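Local coordinates for appr-1-p processing domain protein (Thermus aquaticus Y51MC23, PDB 5M31) that is of unknown function but has the macro domain fold, a mixed six-stranded sheet packed between helices, at residues 22-25 / 26-29; 100-103 / 104-108; 136-139 / 140-144. All blocks are in the same frame, centred on the assembly; numbering follows the deposited sequence. Where two conformers were deposited one is given.

Interaction 1: residues 22-25 / 26-29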
ATOM      1  N   ALA A  22      12.663  -0.978  -2.905  1.00 22.54           N
ATOM      2  CA  ALA A  22      12.336  -2.305  -3.320  1.00 22.05           C
ATOM      3  C   ALA A  22      12.351  -2.327  -4.883  1.00 21.92           C
ATOM      4  O   ALA A  22      11.721  -1.484  -5.491  1.00 21.94           O
ATOM      5  CB  ALA A  22      10.993  -2.700  -2.811  1.00 20.91           C
ATOM      6  N   PRO A  23      12.966  -3.325  -5.485  1.00 22.84           N
ATOM      7  CA  PRO A  23      13.176  -3.295  -6.984  1.00 23.51           C
ATOM      8  C   PRO A  23      12.032  -3.947  -7.730  1.00 23.02           C
ATOM      9  O   PRO A  23      12.198  -4.986  -8.412  1.00 24.11           O
ATOM     10  CB  PRO A  23      14.475  -4.010  -7.133  1.00 24.76           C
ATOM     11  CG  PRO A  23      14.443  -5.069  -6.072  1.00 25.06           C
ATOM     12  CD  PRO A  23      13.700  -4.452  -4.888  1.00 24.04           C
ATOM     13  N   VAL A  24      10.838  -3.401  -7.492  1.00 21.49           N
ATOM     14  CA  VAL A  24       9.597  -4.046  -7.906  1.00 21.07           C
ATOM     15  C   VAL A  24       8.772  -3.133  -8.787  1.00 20.73           C
ATOM     16  O   VAL A  24       9.119  -2.011  -8.986  1.00 21.97           O
ATOM     17  CB  VAL A  24       8.765  -4.446  -6.652  1.00 20.58           C
ATOM     18  CG1 VAL A  24       9.535  -5.458  -5.826  1.00 20.99           C
ATOM     19  CG2 VAL A  24       8.445  -3.205  -5.862  1.00 19.91           C
ATOM     20  N   GLU A  25       7.659  -3.639  -9.311  1.00 20.07           N
ATOM     21  CA  GLU A  25       6.806  -2.877 -10.234  1.00 20.72           C
ATOM     22  C   GLU A  25       5.900  -1.923  -9.493  1.00 19.48           C
ATOM     23  O   GLU A  25       5.483  -0.947 -10.071  1.00 20.07           O
ATOM     24  CB  GLU A  25       5.913  -3.819 -11.061  1.00 21.11           C
ATOM     25  CG  GLU A  25       6.666  -4.660 -12.077  1.00 23.27           C
ATOM     26  CD  GLU A  25       5.762  -5.524 -12.942  1.00 24.30           C
ATOM     27  OE1 GLU A  25       4.568  -5.578 -12.747  1.00 23.40           O
ATOM     28  OE2 GLU A  25       6.270  -6.178 -13.857  1.00 27.15           O
ATOM     29  N   ALA A  26       5.525  -2.262  -8.247  1.00 18.90           N
ATOM     30  CA  ALA A  26       4.498  -1.505  -7.539  1.00 17.62           C
ATOM     31  C   ALA A  26       4.911  -1.377  -6.078  1.00 17.03           C
ATOM     32  O   ALA A  26       5.348  -2.353  -5.502  1.00 17.26           O
ATOM     33  CB  ALA A  26       3.138  -2.178  -7.654  1.00 17.43           C
ATOM     34  N   LEU A  27       4.720  -0.186  -5.519  1.00 16.79           N
ATOM     35  CA  LEU A  27       4.850   0.038  -4.083  1.00 15.98           C
ATOM     36  C   LEU A  27       3.502   0.373  -3.492  1.00 15.49           C
ATOM     37  O   LEU A  27       2.718   1.132  -4.072  1.00 15.23           O
ATOM     38  CB  LEU A  27       5.784   1.192  -3.781  1.00 16.81           C
ATOM     39  CG  LEU A  27       7.244   1.039  -4.223  1.00 17.72           C
ATOM     40  CD1 LEU A  27       8.014   2.281  -3.782  1.00 18.46           C
ATOM     41  CD2 LEU A  27       7.896  -0.235  -3.713  1.00 17.81           C
ATOM     42  N   VAL A  28       3.295  -0.137  -2.303  1.00 15.15           N
ATOM     43  CA  VAL A  28       2.110   0.273  -1.478  1.00 15.14           C
ATOM     44  C   VAL A  28       2.485   1.348  -0.468  1.00 15.90           C
ATOM     45  O   VAL A  28       3.440   1.187   0.307  1.00 16.40           O
ATOM     46  CB  VAL A  28       1.521  -0.956  -0.744  1.00 15.44           C
ATOM     47  CG1 VAL A  28       0.353  -0.535   0.125  1.00 16.07           C
ATOM     48  CG2 VAL A  28       1.108  -2.020  -1.751  1.00 15.78           C
ATOM     49  N   ASN A  29       1.697   2.405  -0.479  1.00 15.82           N
ATOM     50  CA  ASN A  29       1.777   3.538   0.444  1.00 16.25           C
ATOM     51  C   ASN A  29       0.531   3.468   1.312  1.00 16.67           C
ATOM     52  O   ASN A  29      -0.558   3.301   0.791  1.00 17.25           O
ATOM     53  CB  ASN A  29       1.708   4.800  -0.381  1.00 16.68           C
ATOM     54  CG  ASN A  29       1.800   6.037   0.434  1.00 17.14           C
ATOM     55  OD1 ASN A  29       2.353   6.028   1.507  1.00 18.05           O
ATOM     56  ND2 ASN A  29       1.410   7.140  -0.146  1.00 17.91           N
TER

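Interaction 2: residues 100-103 / 104-108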
ATOM      1  N   GLU A 100     -10.215  -3.627  10.369  1.00 23.82           N
ATOM      2  CA  GLU A 100     -11.262  -3.817   9.337  0.60 24.14           C
ATOM      3  C   GLU A 100     -10.880  -3.147   8.026  1.00 22.27           C
ATOM      4  O   GLU A 100     -11.135  -3.687   6.902  1.00 23.10           O
ATOM      5  CB  GLU A 100     -12.617  -3.273   9.844  0.60 25.75           C
ATOM      6  CG  GLU A 100     -13.662  -3.073   8.755  0.60 26.15           C
ATOM      7  CD  GLU A 100     -14.949  -2.472   9.282  0.60 28.20           C
ATOM      8  OE1 GLU A 100     -15.368  -2.861  10.385  0.60 29.89           O
ATOM      9  OE2 GLU A 100     -15.554  -1.643   8.572  0.60 28.76           O
ATOM     10  N   TYR A 101     -10.249  -1.998   8.106  1.00 21.19           N
ATOM     11  CA  TYR A 101      -9.910  -1.224   6.964  1.00 20.45           C
ATOM     12  C   TYR A 101      -8.715  -1.883   6.244  1.00 18.79           C
ATOM     13  O   TYR A 101      -8.643  -1.882   5.020  1.00 18.81           O
ATOM     14  CB  TYR A 101      -9.564   0.196   7.366  1.00 20.75           C
ATOM     15  CG  TYR A 101     -10.704   0.930   8.053  1.00 21.61           C
ATOM     16  CD1 TYR A 101     -12.012   0.429   8.072  1.00 22.94           C
ATOM     17  CD2 TYR A 101     -10.474   2.153   8.670  1.00 22.94           C
ATOM     18  CE1 TYR A 101     -13.040   1.160   8.677  1.00 24.47           C
ATOM     19  CE2 TYR A 101     -11.469   2.820   9.341  1.00 24.20           C
ATOM     20  CZ  TYR A 101     -12.758   2.351   9.280  1.00 24.80           C
ATOM     21  OH  TYR A 101     -13.737   3.080   9.942  1.00 26.71           O
ATOM     22  N   VAL A 102      -7.815  -2.482   7.004  1.00 18.64           N
ATOM     23  CA  VAL A 102      -6.686  -3.248   6.398  1.00 19.03           C
ATOM     24  C   VAL A 102      -7.258  -4.486   5.680  1.00 19.52           C
ATOM     25  O   VAL A 102      -6.836  -4.825   4.553  1.00 19.36           O
ATOM     26  CB  VAL A 102      -5.652  -3.616   7.493  1.00 19.74           C
ATOM     27  CG1 VAL A 102      -4.609  -4.604   6.951  1.00 19.80           C
ATOM     28  CG2 VAL A 102      -4.996  -2.336   7.975  1.00 19.24           C
ATOM     29  N   GLU A 103      -8.232  -5.142   6.297  1.00 21.03           N
ATOM     30  CA  GLU A 103      -8.832  -6.351   5.675  1.00 22.82           C
ATOM     31  C   GLU A 103      -9.483  -6.011   4.352  1.00 21.81           C
ATOM     32  O   GLU A 103      -9.278  -6.724   3.352  1.00 21.31           O
ATOM     33  CB  GLU A 103      -9.838  -7.010   6.583  1.00 25.67           C
ATOM     34  CG  GLU A 103      -9.217  -7.564   7.856  1.00 28.80           C
ATOM     35  CD  GLU A 103     -10.222  -7.839   8.969  1.00 32.29           C
ATOM     36  OE1 GLU A 103     -11.425  -7.447   8.852  1.00 34.82           O
ATOM     37  OE2 GLU A 103      -9.801  -8.472   9.975  1.00 36.18           O
ATOM     38  N   GLU A 104     -10.289  -4.945   4.339  1.00 21.11           N
ATOM     39  CA  GLU A 104     -10.982  -4.543   3.118  1.00 21.63           C
ATOM     40  C   GLU A 104      -9.939  -4.067   2.093  1.00 19.33           C
ATOM     41  O   GLU A 104     -10.074  -4.338   0.898  1.00 19.47           O
ATOM     42  CB  GLU A 104     -11.985  -3.447   3.421  1.00 24.50           C
ATOM     43  CG  GLU A 104     -13.070  -3.923   4.363  1.00 28.41           C
ATOM     44  CD  GLU A 104     -14.229  -2.975   4.449  1.00 34.21           C
ATOM     45  OE1 GLU A 104     -14.090  -1.833   3.950  1.00 39.81           O
ATOM     46  OE2 GLU A 104     -15.278  -3.364   5.045  1.00 38.95           O
ATOM     47  N   GLY A 105      -8.891  -3.366   2.555  1.00 18.11           N
ATOM     48  CA  GLY A 105      -7.838  -2.915   1.661  1.00 17.54           C
ATOM     49  C   GLY A 105      -7.097  -4.092   1.000  1.00 17.80           C
ATOM     50  O   GLY A 105      -6.698  -4.009  -0.198  1.00 16.83           O
ATOM     51  N   LEU A 106      -6.845  -5.150   1.771  1.00 18.09           N
ATOM     52  CA  LEU A 106      -6.091  -6.301   1.212  1.00 18.53           C
ATOM     53  C   LEU A 106      -6.889  -7.011   0.076  1.00 19.44           C
ATOM     54  O   LEU A 106      -6.311  -7.443  -0.931  1.00 18.83           O
ATOM     55  CB  LEU A 106      -5.793  -7.297   2.304  1.00 19.68           C
ATOM     56  CG  LEU A 106      -4.579  -6.945   3.140  1.00 19.11           C
ATOM     57  CD1 LEU A 106      -4.584  -7.795   4.385  1.00 20.53           C
ATOM     58  CD2 LEU A 106      -3.297  -7.161   2.326  1.00 19.24           C
ATOM     59  N   LYS A 107      -8.207  -7.130   0.248  1.00 20.10           N
ATOM     60  CA  LYS A 107      -9.063  -7.620  -0.808  0.50 21.00           C
ATOM     61  C   LYS A 107      -8.891  -6.742  -2.052  1.00 20.46           C
ATOM     62  O   LYS A 107      -8.769  -7.262  -3.179  1.00 20.23           O
ATOM     63  CB  LYS A 107     -10.542  -7.643  -0.369  0.50 22.84           C
ATOM     64  CG  LYS A 107     -10.879  -8.671   0.707  0.50 24.51           C
ATOM     65  CD  LYS A 107     -12.377  -8.971   0.736  0.50 26.71           C
ATOM     66  CE  LYS A 107     -12.679 -10.319   1.382  0.50 28.90           C
ATOM     67  NZ  LYS A 107     -12.604 -10.305   2.870  0.50 29.85           N
ATOM     68  N   ASP A 108      -8.902  -5.425  -1.889  1.00 18.61           N
ATOM     69  CA  ASP A 108      -8.787  -4.579  -3.054  1.00 18.24           C
ATOM     70  C   ASP A 108      -7.399  -4.586  -3.624  1.00 18.11           C
ATOM     71  O   ASP A 108      -7.200  -4.334  -4.801  1.00 18.66           O
ATOM     72  CB  ASP A 108      -9.192  -3.157  -2.757  1.00 18.04           C
ATOM     73  CG  ASP A 108      -9.638  -2.419  -4.005  1.00 18.14           C
ATOM     74  OD1 ASP A 108     -10.374  -3.020  -4.817  1.00 19.58           O
ATOM     75  OD2 ASP A 108      -9.165  -1.305  -4.250  1.00 17.72           O
TER
HETATM   76  O   HOH W   1     -15.035  -0.392   6.240  1.00 54.06           O

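Interaction 3: residues 136-139 / 140-144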
ATOM      1  N   PRO A 136       1.314  -9.701  14.357  1.00 34.82           N
ATOM      2  CA  PRO A 136       0.977 -11.108  14.060  1.00 36.46           C
ATOM      3  C   PRO A 136      -0.331 -11.271  13.272  1.00 35.71           C
ATOM      4  O   PRO A 136      -0.401 -12.062  12.340  1.00 34.96           O
ATOM      5  CB  PRO A 136       0.858 -11.740  15.455  1.00 38.79           C
ATOM      6  CG  PRO A 136       1.805 -10.958  16.309  1.00 38.67           C
ATOM      7  CD  PRO A 136       1.875  -9.555  15.726  1.00 37.14           C
ATOM      8  N   GLU A 137      -1.339 -10.500  13.651  1.00 35.97           N
ATOM      9  CA  GLU A 137      -2.652 -10.577  13.034  1.00 36.21           C
ATOM     10  C   GLU A 137      -2.639  -9.962  11.660  1.00 31.71           C
ATOM     11  O   GLU A 137      -3.220 -10.528  10.725  1.00 32.36           O
ATOM     12  CB  GLU A 137      -3.685  -9.869  13.907  1.00 39.11           C
ATOM     13  CG  GLU A 137      -3.958 -10.578  15.247  1.00 44.25           C
ATOM     14  CD  GLU A 137      -4.806 -11.858  15.116  1.00 49.84           C
ATOM     15  OE1 GLU A 137      -5.357 -12.151  14.010  1.00 52.86           O
ATOM     16  OE2 GLU A 137      -4.942 -12.575  16.141  1.00 57.11           O
ATOM     17  N   VAL A 138      -1.932  -8.842  11.506  1.00 28.74           N
ATOM     18  CA  VAL A 138      -1.803  -8.204  10.174  1.00 26.96           C
ATOM     19  C   VAL A 138      -1.024  -9.129   9.244  1.00 27.31           C
ATOM     20  O   VAL A 138      -1.431  -9.333   8.084  1.00 25.00           O
ATOM     21  CB  VAL A 138      -1.171  -6.801  10.256  1.00 26.24           C
ATOM     22  CG1 VAL A 138      -0.849  -6.259   8.871  1.00 25.49           C
ATOM     23  CG2 VAL A 138      -2.114  -5.846  11.017  1.00 26.45           C
ATOM     24  N   LYS A 139       0.114  -9.665   9.736  1.00 28.05           N
ATOM     25  CA  LYS A 139       0.904 -10.616   8.941  1.00 30.24           C
ATOM     26  C   LYS A 139       0.028 -11.787   8.471  1.00 30.59           C
ATOM     27  O   LYS A 139       0.040 -12.127   7.297  1.00 29.81           O
ATOM     28  CB  LYS A 139       2.127 -11.131   9.738  1.00 32.99           C
ATOM     29  CG  LYS A 139       3.096 -11.993   8.921  1.00 35.99           C
ATOM     30  CD  LYS A 139       4.313 -12.409   9.764  1.00 39.23           C
ATOM     31  CE  LYS A 139       5.384 -13.069   8.910  1.00 42.73           C
ATOM     32  NZ  LYS A 139       6.741 -13.185   9.562  1.00 46.51           N
ATOM     33  N   GLN A 140      -0.810 -12.312   9.354  1.00 32.33           N
ATOM     34  CA  GLN A 140      -1.690 -13.435   9.035  1.00 34.81           C
ATOM     35  C   GLN A 140      -2.662 -13.079   7.910  1.00 33.00           C
ATOM     36  O   GLN A 140      -2.839 -13.843   6.952  1.00 33.14           O
ATOM     37  CB  GLN A 140      -2.460 -13.852  10.271  1.00 39.53           C
ATOM     38  CG  GLN A 140      -3.204 -15.179  10.136  1.00 44.81           C
ATOM     39  CD  GLN A 140      -4.611 -15.025   9.579  1.00 48.06           C
ATOM     40  OE1 GLN A 140      -5.070 -15.843   8.764  1.00 53.32           O
ATOM     41  NE2 GLN A 140      -5.329 -14.001  10.050  1.00 52.25           N
ATOM     42  N   ARG A 141      -3.263 -11.898   8.006  1.00 31.21           N
ATOM     43  CA  ARG A 141      -4.191 -11.438   6.981  1.00 30.87           C
ATOM     44  C   ARG A 141      -3.491 -11.187   5.653  1.00 28.62           C
ATOM     45  O   ARG A 141      -4.068 -11.419   4.588  1.00 26.94           O
ATOM     46  CB  ARG A 141      -4.898 -10.179   7.448  1.00 31.96           C
ATOM     47  CG  ARG A 141      -5.917 -10.493   8.531  1.00 34.77           C
ATOM     48  CD  ARG A 141      -6.248  -9.305   9.376  1.00 36.31           C
ATOM     49  NE  ARG A 141      -7.295  -9.627  10.361  1.00 39.26           N
ATOM     50  CZ  ARG A 141      -7.127 -10.430  11.411  1.00 42.09           C
ATOM     51  NH1 ARG A 141      -5.975 -11.084  11.598  1.00 43.57           N
ATOM     52  NH2 ARG A 141      -8.125 -10.605  12.270  1.00 43.06           N
ATOM     53  N   ILE A 142      -2.266 -10.678   5.705  1.00 26.59           N
ATOM     54  CA  ILE A 142      -1.493 -10.490   4.466  1.00 26.51           C
ATOM     55  C   ILE A 142      -1.239 -11.852   3.818  1.00 28.08           C
ATOM     56  O   ILE A 142      -1.457 -12.029   2.620  1.00 27.31           O
ATOM     57  CB  ILE A 142      -0.179  -9.770   4.729  1.00 25.73           C
ATOM     58  CG1 ILE A 142      -0.438  -8.315   5.156  1.00 24.16           C
ATOM     59  CG2 ILE A 142       0.721  -9.831   3.500  1.00 25.78           C
ATOM     60  CD1 ILE A 142       0.799  -7.588   5.655  1.00 24.49           C
ATOM     61  N   GLN A 143      -0.848 -12.820   4.629  1.00 30.64           N
ATOM     62  CA  GLN A 143      -0.581 -14.187   4.110  1.00 34.99           C
ATOM     63  C   GLN A 143      -1.807 -14.788   3.471  1.00 36.23           C
ATOM     64  O   GLN A 143      -1.737 -15.332   2.348  1.00 37.38           O
ATOM     65  CB  GLN A 143      -0.098 -15.115   5.244  1.00 38.37           C
ATOM     66  CG  GLN A 143       1.198 -14.651   5.848  1.00 41.27           C
ATOM     67  CD  GLN A 143       1.614 -15.407   7.117  1.00 45.10           C
ATOM     68  OE1 GLN A 143       0.792 -15.715   7.981  1.00 48.85           O
ATOM     69  NE2 GLN A 143       2.908 -15.662   7.245  1.00 47.48           N
ATOM     70  N   GLU A 144      -2.924 -14.701   4.169  1.00 38.60           N
ATOM     71  CA  GLU A 144      -4.200 -15.197   3.642  1.00 42.29           C
ATOM     72  C   GLU A 144      -4.549 -14.551   2.312  1.00 40.71           C
ATOM     73  O   GLU A 144      -4.971 -15.232   1.362  1.00 37.97           O
ATOM     74  CB  GLU A 144      -5.317 -14.904   4.611  1.00 48.41           C
ATOM     75  CG  GLU A 144      -5.370 -15.837   5.792  1.00 54.88           C
ATOM     76  CD  GLU A 144      -6.730 -15.812   6.461  1.00 60.60           C
ATOM     77  OE1 GLU A 144      -7.400 -16.874   6.457  1.00 67.42           O
ATOM     78  OE2 GLU A 144      -7.142 -14.721   6.947  1.00 61.88           O
TER

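Interaction 1: residues 22-25 / 26-29
The turn that leads into strand 26-31 of the macro domain brings Ala22 and Val24 up to Leu27. Pro23 is the centre of an inverse gamma turn. The backbone N of Val24 makes a weak hydrogen bond back to Ala22 O, 2.9 Å away. This tight reversal puts the methyls of Ala22 and Val24 near the same branch of Leu27. CD2 of Leu27 lies 3.7 Å from CG2 of Val24. The same CD2 is 4.1 Å from CB of Ala22. The Val24 and Leu27 side chains cross at about a right angle. In Val24, chi1 of -63° sets CG1 beside the backbone N, anti to the carbonyl carbon, and leaves CG2, between N and the carbonyl carbon, to meet Leu27. The contact is apolar and buried. Leu27 also packs on Phe45 of helix 40-48, and Ala22 packs on Ala122 of strand 120-123. Glu25 makes the step from turn to strand. Its OE1 accepts a hydrogen bond from the backbone N of Arg119, and its own N bonds to OG of Ser120. Beyond it, Ala26 and Leu27 pair with the strands on either side, 120-123 and 83-88. CG2 of Val24 also comes within 3.2 Å of Ala26 O.

Interaction 2: residues 100-103 / 104-108
Glu104 lays its side chain alongside that of Glu100, one turn earlier in helix 99-116. Its CB lies 3.6 Å from Glu100 O. CG comes closer to that oxygen, at 3.2 Å, because CG stands beside the backbone N and anti to the carbonyl carbon (chi1 -63°). The chain then runs out extended, and CD is already 4.0 Å from Glu100 O. At the tip, OE2 lies 3.9 Å from OE2 of Glu100. Both side chains point the same way, with their carboxylate planes 35° apart. Two like charges so close would probably repel. A water that donates to both groups, to Glu100 OE2 at 2.7 Å and to Glu104 OE1, probably offsets part of this. Glu100 is modelled in two conformers, so the carboxylate pair and its water hold for one of them. The backbone N of Glu104 also bonds to Glu100 O. The next two bonds of the helix are Gly105 N to Tyr101 O and Leu106 N to Val102 O; Lys107 N to Glu103 O is weak. On the buried face, Val102 CG1 meets Leu106 CD1 at 4.1 Å. Leu106 goes on to pack against Arg141 and Ala145 of helix 135-146, and Glu103 OE2 forms a salt bridge with Arg141. Tyr101 and Glu104 lean on Ile67 in a loop, while Asp108 OD2 takes a hydrogen bond from Ile70 N, just before strand 71-74.

Interaction 3: residues 136-139 / 140-144
Glu137 and Arg141 meet one helical turn apart, through a salt bridge and two bonds to the Glu137 carbonyl. NH1 of Arg141 donates to Glu137 OE1 at 2.7 Å. The acceptor uses its anti lone pair and lies at the edge of the guanidinium, in its plane. The carboxylate and guanidinium planes stand 75° apart. A bend at chi2 of Glu137 (-74°) brings the carboxylate to this edge. NH1 also donates to Glu137 O, 2.9 Å away, from above the carbonyl plane. That oxygen takes the helical bond from Arg141 N at 3.0 Å as well, and the two donors come from opposite faces of its plane. NE of Arg141 is satisfied by Glu103 of helix 99-116. Helix 135-146 is the crossover of the beta-alpha-beta unit between strands 120-123 and 153-157. Its buried side carries Val138 CG1 against Ile142 CD1, at 3.9 Å, and Val138 also touches Leu126 and Leu133. The main-chain acceptors are met in turn: Pro136 O by Gln140 N, Val138 O by Ile142 N, and Lys139 O by Gln143 N. Lys139 NZ forms a salt bridge with Glu158 OE1, and Lys139 makes a cation-pi contact with Phe14. Gln143 CG rests 3.1 Å from Lys139 O.

Overall arrangement
The three contacts follow one another along the chain. Interaction 1 lies where a loop enters strand 26-31, an inner strand of the mixed sheet. Interactions 2 and 3 lie on helices 99-116 and 135-146. Interactions 1 and 2 have centres about 18 Å apart, on opposite sides of the chain's centre. The centre of interaction 3 is about 19 Å from that of interaction 1, and neither helix contact touches interaction 1. Interactions 2 and 3 are nearer, about 11 Å between centres, and they touch through a salt bridge and packing of Leu106 on the backbone of helix 135-146. The two helices are thus joined directly, while strand 120-123 lies beside strand 26-31 and leads on to helix 135-146.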